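Side-chain contacts in Lmaj004144AAA protein (Leishmania major, PDB 1Y63), which probably acts as an adenylate kinase of the AK6 type, moving phosphate between ATP and AMP, with an added ATPase activity linked to 18S rRNA maturation: residues T16-T21 / C138-E143; I79-G84 / P97-H102; I152-E157 / E169-R174. One frame throughout, in Å; residues are numbered along the deposited sequence.

Interaction 1: T16-T21 / C138-E143. With ADP (adenosine-5'-diphosphate), chain Q.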
loop_
_atom_site.group_PDB
_atom_site.type_symbol
_atom_site.label_atom_id
_atom_site.label_comp_id
_atom_site.label_asym_id
_atom_site.label_seq_id
_atom_site.Cartn_x
_atom_site.Cartn_y
_atom_site.Cartn_z
ATOM N N THR A 16 0.158 0.679 -2.471
ATOM C CA THR A 16 -0.093 2.031 -2.001
ATOM C C THR A 16 -1.079 2.735 -2.967
ATOM O O THR A 16 -1.519 2.141 -3.963
ATOM C CB THR A 16 1.238 2.789 -1.811
ATOM O OG1 THR A 16 0.996 4.023 -1.123
ATOM C CG2 THR A 16 1.933 3.095 -3.173
ATOM N N GLY A 17 -1.482 3.955 -2.639
ATOM C CA GLY A 17 -2.575 4.606 -3.321
ATOM C C GLY A 17 -3.441 5.364 -2.342
ATOM O O GLY A 17 -3.462 5.077 -1.143
ATOM N N THR A 18 -4.164 6.337 -2.861
ATOM C CA THR A 18 -5.120 7.101 -2.077
ATOM C C THR A 18 -6.100 6.205 -1.314
ATOM O O THR A 18 -6.494 5.115 -1.807
ATOM C CB THR A 18 -5.944 7.979 -3.034
ATOM O OG1 THR A 18 -5.062 8.696 -3.884
ATOM C CG2 THR A 18 -6.811 8.940 -2.296
ATOM N N PRO A 19 -6.485 6.621 -0.088
ATOM C CA PRO A 19 -7.587 5.927 0.564
ATOM C C PRO A 19 -8.780 5.732 -0.397
ATOM O O PRO A 19 -9.187 6.663 -1.103
ATOM C CB PRO A 19 -7.937 6.870 1.718
ATOM C CG PRO A 19 -6.626 7.489 2.072
ATOM C CD PRO A 19 -5.971 7.729 0.753
ATOM N N GLY A 20 -9.285 4.510 -0.418
ATOM C CA GLY A 20 -10.430 4.116 -1.210
ATOM C C GLY A 20 -10.071 3.494 -2.564
ATOM O O GLY A 20 -10.985 3.018 -3.257
ATOM N N THR A 21 -8.796 3.493 -2.961
ATOM C CA THR A 21 -8.385 2.915 -4.245
ATOM C C THR A 21 -8.377 1.385 -4.333
ATOM O O THR A 21 -8.292 0.822 -5.433
ATOM C CB THR A 21 -7.002 3.450 -4.708
ATOM O OG1 THR A 21 -6.027 3.249 -3.668
ATOM C CG2 THR A 21 -7.124 4.931 -5.050
ATOM N N CYS A 138 -2.460 13.183 -7.959
ATOM C CA CYS A 138 -1.518 12.032 -8.055
ATOM C C CYS A 138 -0.492 12.007 -6.927
ATOM O O CYS A 138 0.655 11.641 -7.141
ATOM C CB CYS A 138 -0.811 11.997 -9.410
ATOM S SG CYS A 138 -1.920 11.741 -10.799
ATOM N N ILE A 139 -0.907 12.373 -5.720
ATOM C CA ILE A 139 0.032 12.511 -4.588
ATOM C C ILE A 139 0.755 11.198 -4.306
ATOM O O ILE A 139 2.004 11.154 -4.214
ATOM C CB ILE A 139 -0.696 13.028 -3.328
ATOM C CG1 ILE A 139 -1.268 14.429 -3.594
ATOM C CG2 ILE A 139 0.226 12.975 -2.112
ATOM C CD1 ILE A 139 -0.259 15.481 -3.975
ATOM N N CYS A 140 -0.007 10.117 -4.193
ATOM C CA CYS A 140 0.563 8.811 -3.805
ATOM C C CYS A 140 1.491 8.262 -4.896
ATOM O O CYS A 140 2.571 7.714 -4.607
ATOM C CB CYS A 140 -0.558 7.819 -3.474
ATOM S SG CYS A 140 -1.551 8.303 -2.042
ATOM N N GLU A 141 1.090 8.407 -6.157
ATOM C CA GLU A 141 1.919 7.924 -7.239
ATOM C C GLU A 141 3.221 8.700 -7.284
ATOM O O GLU A 141 4.307 8.117 -7.432
ATOM C CB GLU A 141 1.215 8.012 -8.589
ATOM C CG GLU A 141 2.033 7.318 -9.665
ATOM C CD GLU A 141 1.537 7.549 -11.079
ATOM O OE1 GLU A 141 0.322 7.674 -11.290
ATOM O OE2 GLU A 141 2.388 7.593 -11.988
ATOM N N GLU A 142 3.131 10.030 -7.181
ATOM C CA GLU A 142 4.363 10.837 -7.246
ATOM C C GLU A 142 5.308 10.494 -6.103
ATOM O O GLU A 142 6.536 10.448 -6.295
ATOM C CB GLU A 142 4.019 12.334 -7.248
ATOM C CG GLU A 142 3.312 12.754 -8.545
ATOM C CD GLU A 142 2.839 14.201 -8.571
ATOM O OE1 GLU A 142 2.796 14.870 -7.518
ATOM O OE2 GLU A 142 2.497 14.665 -9.676
ATOM N N GLU A 143 4.750 10.269 -4.915
ATOM C CA GLU A 143 5.560 9.901 -3.774
ATOM C C GLU A 143 6.291 8.591 -4.028
ATOM O O GLU A 143 7.490 8.469 -3.751
ATOM C CB GLU A 143 4.693 9.768 -2.529
ATOM C CG GLU A 143 5.421 9.449 -1.253
ATOM C CD GLU A 143 4.569 9.502 -0.004
ATOM O OE1 GLU A 143 3.707 10.416 0.143
ATOM O OE2 GLU A 143 4.758 8.629 0.871
HETATM P PB ADP Q . -8.266 1.136 0.653
HETATM O O1B ADP Q . -8.777 2.340 1.420
HETATM O O2B ADP Q . -7.347 1.576 -0.468
HETATM O O3B ADP Q . -7.687 0.032 1.534
HETATM P PA ADP Q . -10.367 -0.817 0.192
HETATM O O1A ADP Q . -9.618 -2.074 -0.192
HETATM O O2A ADP Q . -10.833 -0.727 1.644
HETATM O O3A ADP Q . -9.532 0.488 -0.164
HETATM O "O5'" ADP Q . -11.630 -0.622 -0.777
HETATM C "C5'" ADP Q . -12.816 -0.036 -0.259
HETATM C "C4'" ADP Q . -13.957 -0.715 -0.976
HETATM O "O4'" ADP Q . -13.824 -0.514 -2.380
HETATM C "C3'" ADP Q . -13.988 -2.223 -0.804
HETATM O "O3'" ADP Q . -14.592 -2.643 0.417
HETATM C "C2'" ADP Q . -14.774 -2.643 -2.016
HETATM O "O2'" ADP Q . -16.157 -2.358 -1.835
HETATM C "C1'" ADP Q . -14.296 -1.673 -3.063
HETATM N N9 ADP Q . -13.206 -2.114 -3.950
HETATM C C8 ADP Q . -11.851 -2.149 -3.727
HETATM N N7 ADP Q . -11.188 -2.550 -4.834
HETATM C C5 ADP Q . -12.145 -2.758 -5.802
HETATM C C6 ADP Q . -12.101 -3.182 -7.192
HETATM N N6 ADP Q . -10.923 -3.443 -7.791
HETATM N N1 ADP Q . -13.287 -3.270 -7.832
HETATM C C2 ADP Q . -14.458 -2.981 -7.204
HETATM N N3 ADP Q . -14.603 -2.581 -5.927
HETATM C C4 ADP Q . -13.455 -2.467 -5.201
HETATM O O HOH W 1 2.687 6.514 -1.844
HETATM O O HOH W 2 -2.908 10.249 -4.557
#
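Cys-140, on the first turn of helix 139-147, packs its thiol against the backbone at the start of the phosphate-binding loop (P-loop, Walker A), which runs from strand 12-16 to helix 23-33. It is a buried van der Waals contact flanked by two water bridges, with no direct hydrogen bond between the segments. In the conformer described, one of two modelled for Cys-140, SG lies 3.4 Å from Thr-18 N and 3.5 Å from Gly-17 C, while the CB of Cys-140 rests on the Gly-17 CA. With SG anti to its own carbonyl carbon (chi1 -64°), the thiol reaches over the Gly-17 to Thr-18 peptide.

One water donates to both Thr-16 OG1 and Cys-140 O. Another donates to Thr-18 OG1 and accepts from Cys-140 N at 2.9 Å, satisfying an amide of the first helical turn. Thr-18 OG1 is also hydrogen-bonded to Glu-135 OE1 of helix 125-136, so this hydroxyl ties the loop to two helices.

Beyond Thr-18 the loop makes a type II turn to Thr-21 and carries Gly-20 to the nucleotide, where Gly-20 N donates to O1B of the ADP at 2.9 Å (156° at the hydrogen). Gly-17 and Gly-20 both have positive phi. The turn is pinned at Thr-18 O, which accepts from Thr-21 N and, in the carbonyl plane, from Thr-21 OG1 at 2.7 Å.

Interaction 2: I79-G84 / P97-H102. With MN (manganese (II) ion), chain F.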
loop_
_atom_site.group_PDB
_atom_site.type_symbol
_atom_site.label_atom_id
_atom_site.label_comp_id
_atom_site.label_asym_id
_atom_site.label_seq_id
_atom_site.Cartn_x
_atom_site.Cartn_y
_atom_site.Cartn_z
ATOM N N ILE A 79 9.596 -8.032 10.991
ATOM C CA ILE A 79 8.641 -8.722 10.124
ATOM C C ILE A 79 9.169 -8.707 8.687
ATOM O O ILE A 79 9.176 -9.713 7.983
ATOM C CB ILE A 79 7.267 -8.086 10.180
ATOM C CG1 ILE A 79 6.759 -8.030 11.631
ATOM C CG2 ILE A 79 6.293 -8.876 9.343
ATOM C CD1 ILE A 79 5.652 -6.997 11.850
ATOM N N MET A 80 9.642 -7.550 8.255
ATOM C CA MET A 80 9.981 -7.373 6.851
ATOM C C MET A 80 11.174 -8.194 6.406
ATOM O O MET A 80 11.279 -8.533 5.241
ATOM C CB MET A 80 10.197 -5.892 6.543
ATOM C CG MET A 80 8.931 -5.078 6.756
ATOM S SD MET A 80 7.496 -5.652 5.778
ATOM C CE MET A 80 8.122 -5.454 4.116
ATOM N N VAL A 81 12.067 -8.531 7.339
ATOM C CA VAL A 81 13.261 -9.318 7.012
ATOM C C VAL A 81 13.092 -10.796 7.360
ATOM O O VAL A 81 14.017 -11.595 7.151
ATOM C CB VAL A 81 14.537 -8.761 7.695
ATOM C CG1 VAL A 81 14.770 -7.342 7.238
ATOM C CG2 VAL A 81 14.429 -8.846 9.210
ATOM N N SER A 82 11.930 -11.147 7.893
ATOM C CA SER A 82 11.630 -12.524 8.303
ATOM C C SER A 82 11.347 -13.450 7.117
ATOM O O SER A 82 11.076 -12.998 6.016
ATOM C CB SER A 82 10.448 -12.542 9.282
ATOM O OG SER A 82 9.209 -12.274 8.653
ATOM N N ARG A 83 11.402 -14.767 7.354
ATOM C CA ARG A 83 11.125 -15.730 6.286
ATOM C C ARG A 83 9.668 -15.591 5.843
ATOM O O ARG A 83 8.815 -15.206 6.630
ATOM C CB ARG A 83 11.430 -17.171 6.733
ATOM C CG ARG A 83 10.645 -17.647 7.953
ATOM C CD ARG A 83 10.921 -19.132 8.291
ATOM N NE ARG A 83 12.344 -19.491 8.344
ATOM C CZ ARG A 83 12.802 -20.699 8.679
ATOM N NH1 ARG A 83 11.963 -21.677 9.010
ATOM N NH2 ARG A 83 14.110 -20.935 8.694
ATOM N N GLY A 84 9.407 -15.871 4.571
ATOM C CA GLY A 84 8.063 -15.813 3.998
ATOM C C GLY A 84 7.942 -14.523 3.211
ATOM O O GLY A 84 8.857 -13.697 3.237
ATOM N N PRO A 97 12.127 2.019 3.905
ATOM C CA PRO A 97 13.396 1.826 3.215
ATOM C C PRO A 97 13.218 1.018 1.944
ATOM O O PRO A 97 12.524 0.006 1.933
ATOM C CB PRO A 97 14.247 1.071 4.224
ATOM C CG PRO A 97 13.349 0.461 5.135
ATOM C CD PRO A 97 12.066 1.248 5.151
ATOM N N GLU A 98 13.898 1.434 0.881
ATOM C CA GLU A 98 13.907 0.705 -0.368
ATOM C C GLU A 98 14.416 -0.716 -0.201
ATOM O O GLU A 98 14.007 -1.594 -0.938
ATOM C CB GLU A 98 14.721 1.439 -1.426
ATOM C CG GLU A 98 14.120 2.700 -1.931
ATOM C CD GLU A 98 14.953 3.297 -3.055
ATOM O OE1 GLU A 98 15.085 2.632 -4.101
ATOM O OE2 GLU A 98 15.497 4.414 -2.873
ATOM N N ARG A 99 15.273 -0.952 0.784
ATOM C CA ARG A 99 15.772 -2.277 1.097
ATOM C C ARG A 99 14.662 -3.334 1.251
ATOM O O ARG A 99 14.879 -4.525 0.940
ATOM C CB ARG A 99 16.583 -2.183 2.403
ATOM C CG ARG A 99 17.068 -3.495 2.973
ATOM C CD ARG A 99 18.066 -3.281 4.071
ATOM N NE ARG A 99 17.556 -2.388 5.098
ATOM C CZ ARG A 99 16.792 -2.766 6.117
ATOM N NH1 ARG A 99 16.448 -4.042 6.274
ATOM N NH2 ARG A 99 16.345 -1.865 6.971
ATOM N N TRP A 100 13.518 -2.918 1.781
ATOM C CA TRP A 100 12.443 -3.873 2.111
ATOM C C TRP A 100 11.734 -4.428 0.902
ATOM O O TRP A 100 11.301 -5.578 0.932
ATOM C CB TRP A 100 11.397 -3.213 2.981
ATOM C CG TRP A 100 11.772 -2.969 4.415
ATOM C CD1 TRP A 100 12.905 -3.348 5.064
ATOM C CD2 TRP A 100 10.968 -2.285 5.372
ATOM N NE1 TRP A 100 12.853 -2.948 6.377
ATOM C CE2 TRP A 100 11.668 -2.300 6.592
ATOM C CE3 TRP A 100 9.698 -1.688 5.321
ATOM C CZ2 TRP A 100 11.162 -1.718 7.735
ATOM C CZ3 TRP A 100 9.196 -1.123 6.463
ATOM C CH2 TRP A 100 9.915 -1.127 7.638
ATOM N N PHE A 101 11.584 -3.630 -0.163
ATOM C CA PHE A 101 10.586 -3.941 -1.195
ATOM C C PHE A 101 11.145 -4.357 -2.546
ATOM O O PHE A 101 12.096 -3.747 -3.066
ATOM C CB PHE A 101 9.597 -2.775 -1.372
ATOM C CG PHE A 101 8.705 -2.579 -0.173
ATOM C CD1 PHE A 101 7.816 -3.577 0.187
ATOM C CD2 PHE A 101 8.788 -1.459 0.611
ATOM C CE1 PHE A 101 7.019 -3.457 1.275
ATOM C CE2 PHE A 101 7.973 -1.325 1.725
ATOM C CZ PHE A 101 7.070 -2.317 2.035
ATOM N N HIS A 102 10.514 -5.383 -3.118
ATOM C CA HIS A 102 10.853 -5.865 -4.456
ATOM C C HIS A 102 9.895 -5.415 -5.528
ATOM O O HIS A 102 10.200 -5.568 -6.696
ATOM C CB HIS A 102 10.948 -7.378 -4.447
ATOM C CG HIS A 102 11.822 -7.876 -3.363
ATOM N ND1 HIS A 102 11.327 -8.342 -2.166
ATOM C CD2 HIS A 102 13.170 -7.863 -3.242
ATOM C CE1 HIS A 102 12.338 -8.654 -1.374
ATOM N NE2 HIS A 102 13.469 -8.364 -2.001
HETATM MN MN MN F . 14.599 6.468 -2.338
HETATM O O HOH W 3 14.333 6.221 -1.106
#
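Met-80 lies across the indole of Trp-100 in a CH-pi and Met-aromatic contact, joining the C-terminal end of helix 66-80 to the loop that leads into strand 103-108 of the parallel P-loop NTPase sheet. Its CG sits 3.7 Å from the centroid of the six-membered ring, only 11° off the normal. SD stands farther above the same face, 5.0 Å from that centroid. The methionine chain crosses the indole at about a right angle, and its bends at chi2 and chi3 (-57° and -61°) carry the methyl on to Phe-101, where CE is 3.6 Å from CE1. Beside this core, Val-81 CG1 meets the edge of the Arg-99 guanidinium, 3.8 Å from NH1.

Around this first shell, Pro-97 CG covers the opposite face of the indole, leaving the ring sandwiched between proline and methionine. Trp-100 CD1 in turn lies over one face of the Arg-99 guanidinium, offset toward its rim. Glu-77 of helix 66-80 fixes both groups, accepting from Trp-100 NE1 and forming a salt bridge with Arg-99 NH1, which also bonds to Glu-6 O.

Farther out, Glu-98 OE2 binds a manganese ion at 2.3 Å, a site that also includes Ala-147, while Ser-82 helps bind another with Arg-83 and His-86. At the helix end, Ile-79 O accepts from Ser-82 N and, at 2.6 Å, from Ser-82 OG.

Interaction 3: I152-E157 / E169-R174; sequences IVLVRE and EEIRER
Leu-154 and Arg-174 meet methyl to face: Leu-154 CD1 lies over the centre of the guanidinium, 3.6 Å above its plane and 3.7 Å from both CZ and NH2 of Arg-174. The CA-CB bond of Leu-154 points toward the helix, and with CG anti to the backbone N (chi1 -174°) both methyls end against helix residues. The second branch meets the helix surface, where CD2 approaches Ile-171 CG1 at 4.2 Å and the CG of Glu-170 slightly farther off.

Arg-174 comes from the helix with its chain extended from CG to NE, and the polar partners gather around the edge of its flat group while the leucine methyl takes a face. In the guanidinium plane, NE donates to Glu-170 OE2 at 3.3 Å and 164°, a salt bridge one helical turn back that uses the anti lone pair of the carboxylate oxygen. Two waters, also in that plane, accept from NH1; one donates to Val-153 O at 2.7 Å and the other, weakly, to Ile-152 O. With its rim bonded in this way, the guanidinium is held flat over the methyl, and the waters link the helix to the carbonyls of Val-153, the first strand residue, and of Ile-152 just before it.

Strand 153-157 and the 169-174 part of helix 161-178 run nearly antiparallel (164°), their axes 11.3 Å apart at closest approach, as expected for a helix packed back on the strand before it in an alpha/beta fold. The strand is at one border of the five-stranded parallel sheet, bonded to strand 103-108. Ile-171 reaches inward to Met-103 and to Ile-30 of helix 23-33, while Val-153 and Val-155 pack on helix 139-147.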
loop_
_atom_site.group_PDB
_atom_site.type_symbol
_atom_site.label_atom_id
_atom_site.label_comp_id
_atom_site.label_asym_id
_atom_site.label_seq_id
_atom_site.Cartn_x
_atom_site.Cartn_y
_atom_site.Cartn_z
ATOM N N ILE A 152 10.690 -1.140 -10.442
ATOM C CA ILE A 152 9.874 -1.985 -9.563
ATOM C C ILE A 152 8.484 -1.406 -9.301
ATOM O O ILE A 152 7.690 -2.002 -8.550
ATOM C CB ILE A 152 10.563 -2.301 -8.212
ATOM C CG1 ILE A 152 10.577 -1.102 -7.270
ATOM C CG2 ILE A 152 11.954 -2.866 -8.483
ATOM C CD1 ILE A 152 10.906 -1.481 -5.852
ATOM N N VAL A 153 8.192 -0.256 -9.895
ATOM C CA VAL A 153 6.923 0.434 -9.635
ATOM C C VAL A 153 5.917 0.096 -10.731
ATOM O O VAL A 153 6.173 0.326 -11.916
ATOM C CB VAL A 153 7.078 1.947 -9.530
ATOM C CG1 VAL A 153 5.729 2.627 -9.401
ATOM C CG2 VAL A 153 7.950 2.315 -8.324
ATOM N N LEU A 154 4.768 -0.427 -10.299
ATOM C CA LEU A 154 3.684 -0.838 -11.183
ATOM C C LEU A 154 2.520 0.059 -10.828
ATOM O O LEU A 154 2.148 0.144 -9.659
ATOM C CB LEU A 154 3.316 -2.296 -10.898
ATOM C CG LEU A 154 2.309 -3.029 -11.765
ATOM C CD1 LEU A 154 2.822 -3.240 -13.176
ATOM C CD2 LEU A 154 2.020 -4.378 -11.113
ATOM N N VAL A 155 1.944 0.748 -11.800
ATOM C CA VAL A 155 0.804 1.594 -11.517
ATOM C C VAL A 155 -0.372 0.993 -12.256
ATOM O O VAL A 155 -0.233 0.627 -13.431
ATOM C CB VAL A 155 1.057 3.036 -11.992
ATOM C CG1 VAL A 155 -0.126 3.910 -11.757
ATOM C CG2 VAL A 155 2.280 3.614 -11.289
ATOM N N ARG A 156 -1.522 0.887 -11.593
ATOM C CA ARG A 156 -2.661 0.166 -12.163
ATOM C C ARG A 156 -3.974 0.835 -11.868
ATOM O O ARG A 156 -4.235 1.235 -10.742
ATOM C CB ARG A 156 -2.705 -1.268 -11.662
ATOM C CG ARG A 156 -1.450 -2.073 -11.879
ATOM C CD ARG A 156 -1.276 -2.510 -13.322
ATOM N NE ARG A 156 -2.191 -3.576 -13.709
ATOM C CZ ARG A 156 -2.155 -4.269 -14.843
ATOM N NH1 ARG A 156 -1.221 -4.053 -15.771
ATOM N NH2 ARG A 156 -3.078 -5.194 -15.090
ATOM N N GLU A 157 -4.802 0.973 -12.894
ATOM C CA GLU A 157 -6.178 1.395 -12.692
ATOM C C GLU A 157 -6.881 0.279 -11.947
ATOM O O GLU A 157 -6.691 -0.894 -12.277
ATOM C CB GLU A 157 -6.850 1.653 -14.046
ATOM C CG GLU A 157 -8.204 2.354 -13.908
ATOM C CD GLU A 157 -8.086 3.802 -13.364
ATOM O OE1 GLU A 157 -6.965 4.359 -13.282
ATOM O OE2 GLU A 157 -9.136 4.400 -13.038
ATOM N N GLU A 169 -2.721 -11.082 -11.253
ATOM C CA GLU A 169 -2.088 -12.001 -12.176
ATOM C C GLU A 169 -0.731 -11.439 -12.640
ATOM O O GLU A 169 0.273 -12.155 -12.683
ATOM C CB GLU A 169 -3.004 -12.270 -13.374
ATOM C CG GLU A 169 -4.301 -12.991 -13.072
ATOM C CD GLU A 169 -4.717 -13.951 -14.184
ATOM O OE1 GLU A 169 -4.550 -13.608 -15.374
ATOM O OE2 GLU A 169 -5.220 -15.048 -13.865
ATOM N N GLU A 170 -0.695 -10.151 -12.958
ATOM C CA GLU A 170 0.568 -9.505 -13.322
ATOM C C GLU A 170 1.552 -9.585 -12.154
ATOM O O GLU A 170 2.731 -9.851 -12.342
ATOM C CB GLU A 170 0.346 -8.048 -13.758
ATOM C CG GLU A 170 1.623 -7.316 -14.164
ATOM C CD GLU A 170 2.127 -7.701 -15.543
ATOM O OE1 GLU A 170 1.332 -8.242 -16.333
ATOM O OE2 GLU A 170 3.312 -7.441 -15.834
ATOM N N ILE A 171 1.083 -9.347 -10.935
ATOM C CA ILE A 171 1.941 -9.460 -9.749
ATOM C C ILE A 171 2.486 -10.884 -9.608
ATOM O O ILE A 171 3.680 -11.079 -9.376
ATOM C CB ILE A 171 1.162 -9.025 -8.478
ATOM C CG1 ILE A 171 0.911 -7.516 -8.523
ATOM C CG2 ILE A 171 1.916 -9.399 -7.218
ATOM C CD1 ILE A 171 -0.070 -6.994 -7.475
ATOM N N ARG A 172 1.608 -11.874 -9.754
ATOM C CA ARG A 172 1.999 -13.277 -9.676
ATOM C C ARG A 172 3.116 -13.584 -10.667
ATOM O O ARG A 172 4.097 -14.253 -10.333
ATOM C CB ARG A 172 0.790 -14.196 -9.946
ATOM C CG ARG A 172 1.090 -15.672 -9.725
ATOM C CD ARG A 172 0.043 -16.590 -10.334
ATOM N NE ARG A 172 -1.304 -16.441 -9.775
ATOM C CZ ARG A 172 -1.773 -17.060 -8.688
ATOM N NH1 ARG A 172 -1.009 -17.870 -7.960
ATOM N NH2 ARG A 172 -3.030 -16.847 -8.308
ATOM N N GLU A 173 2.976 -13.093 -11.894
ATOM C CA GLU A 173 3.986 -13.329 -12.920
ATOM C C GLU A 173 5.323 -12.711 -12.552
ATOM O O GLU A 173 6.379 -13.348 -12.696
ATOM C CB GLU A 173 3.523 -12.780 -14.262
ATOM C CG GLU A 173 2.377 -13.529 -14.895
ATOM C CD GLU A 173 1.731 -12.749 -16.051
ATOM O OE1 GLU A 173 2.215 -11.652 -16.409
ATOM O OE2 GLU A 173 0.735 -13.238 -16.603
ATOM N N ARG A 174 5.273 -11.468 -12.068
ATOM C CA ARG A 174 6.458 -10.758 -11.640
ATOM C C ARG A 174 7.103 -11.408 -10.427
ATOM O O ARG A 174 8.327 -11.486 -10.356
ATOM C CB ARG A 174 6.148 -9.295 -11.375
ATOM C CG ARG A 174 5.766 -8.537 -12.621
ATOM C CD ARG A 174 5.601 -7.052 -12.365
ATOM N NE ARG A 174 5.446 -6.310 -13.620
ATOM C CZ ARG A 174 5.915 -5.081 -13.854
ATOM N NH1 ARG A 174 6.590 -4.418 -12.930
ATOM N NH2 ARG A 174 5.703 -4.509 -15.040
HETATM O O HOH W 4 7.323 -4.324 -10.304
HETATM O O HOH W 5 7.236 -1.461 -13.638
#

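Interaction 1 is the one at the nucleotide, holding Thr-18 to Thr-21 of the ADP pocket. Interaction 3 stands back from it: the Ile-171 side chain is about 11 Å from the ADP, although Asn-158, just after strand 153-157, belongs to the pocket. The two meet where Glu-141 OE1 packs 3.8 Å from Val-155 CG1, placing helix 139-147 against the edge strand. Interaction 2 lies across the chain's centre from interaction 1, with centres about 21 Å apart, and falls within the sequence between its two segments. It touches interaction 3 through His-102 O, 3.6 Å from Ile-152 CB, so 152-157 borders both other contacts.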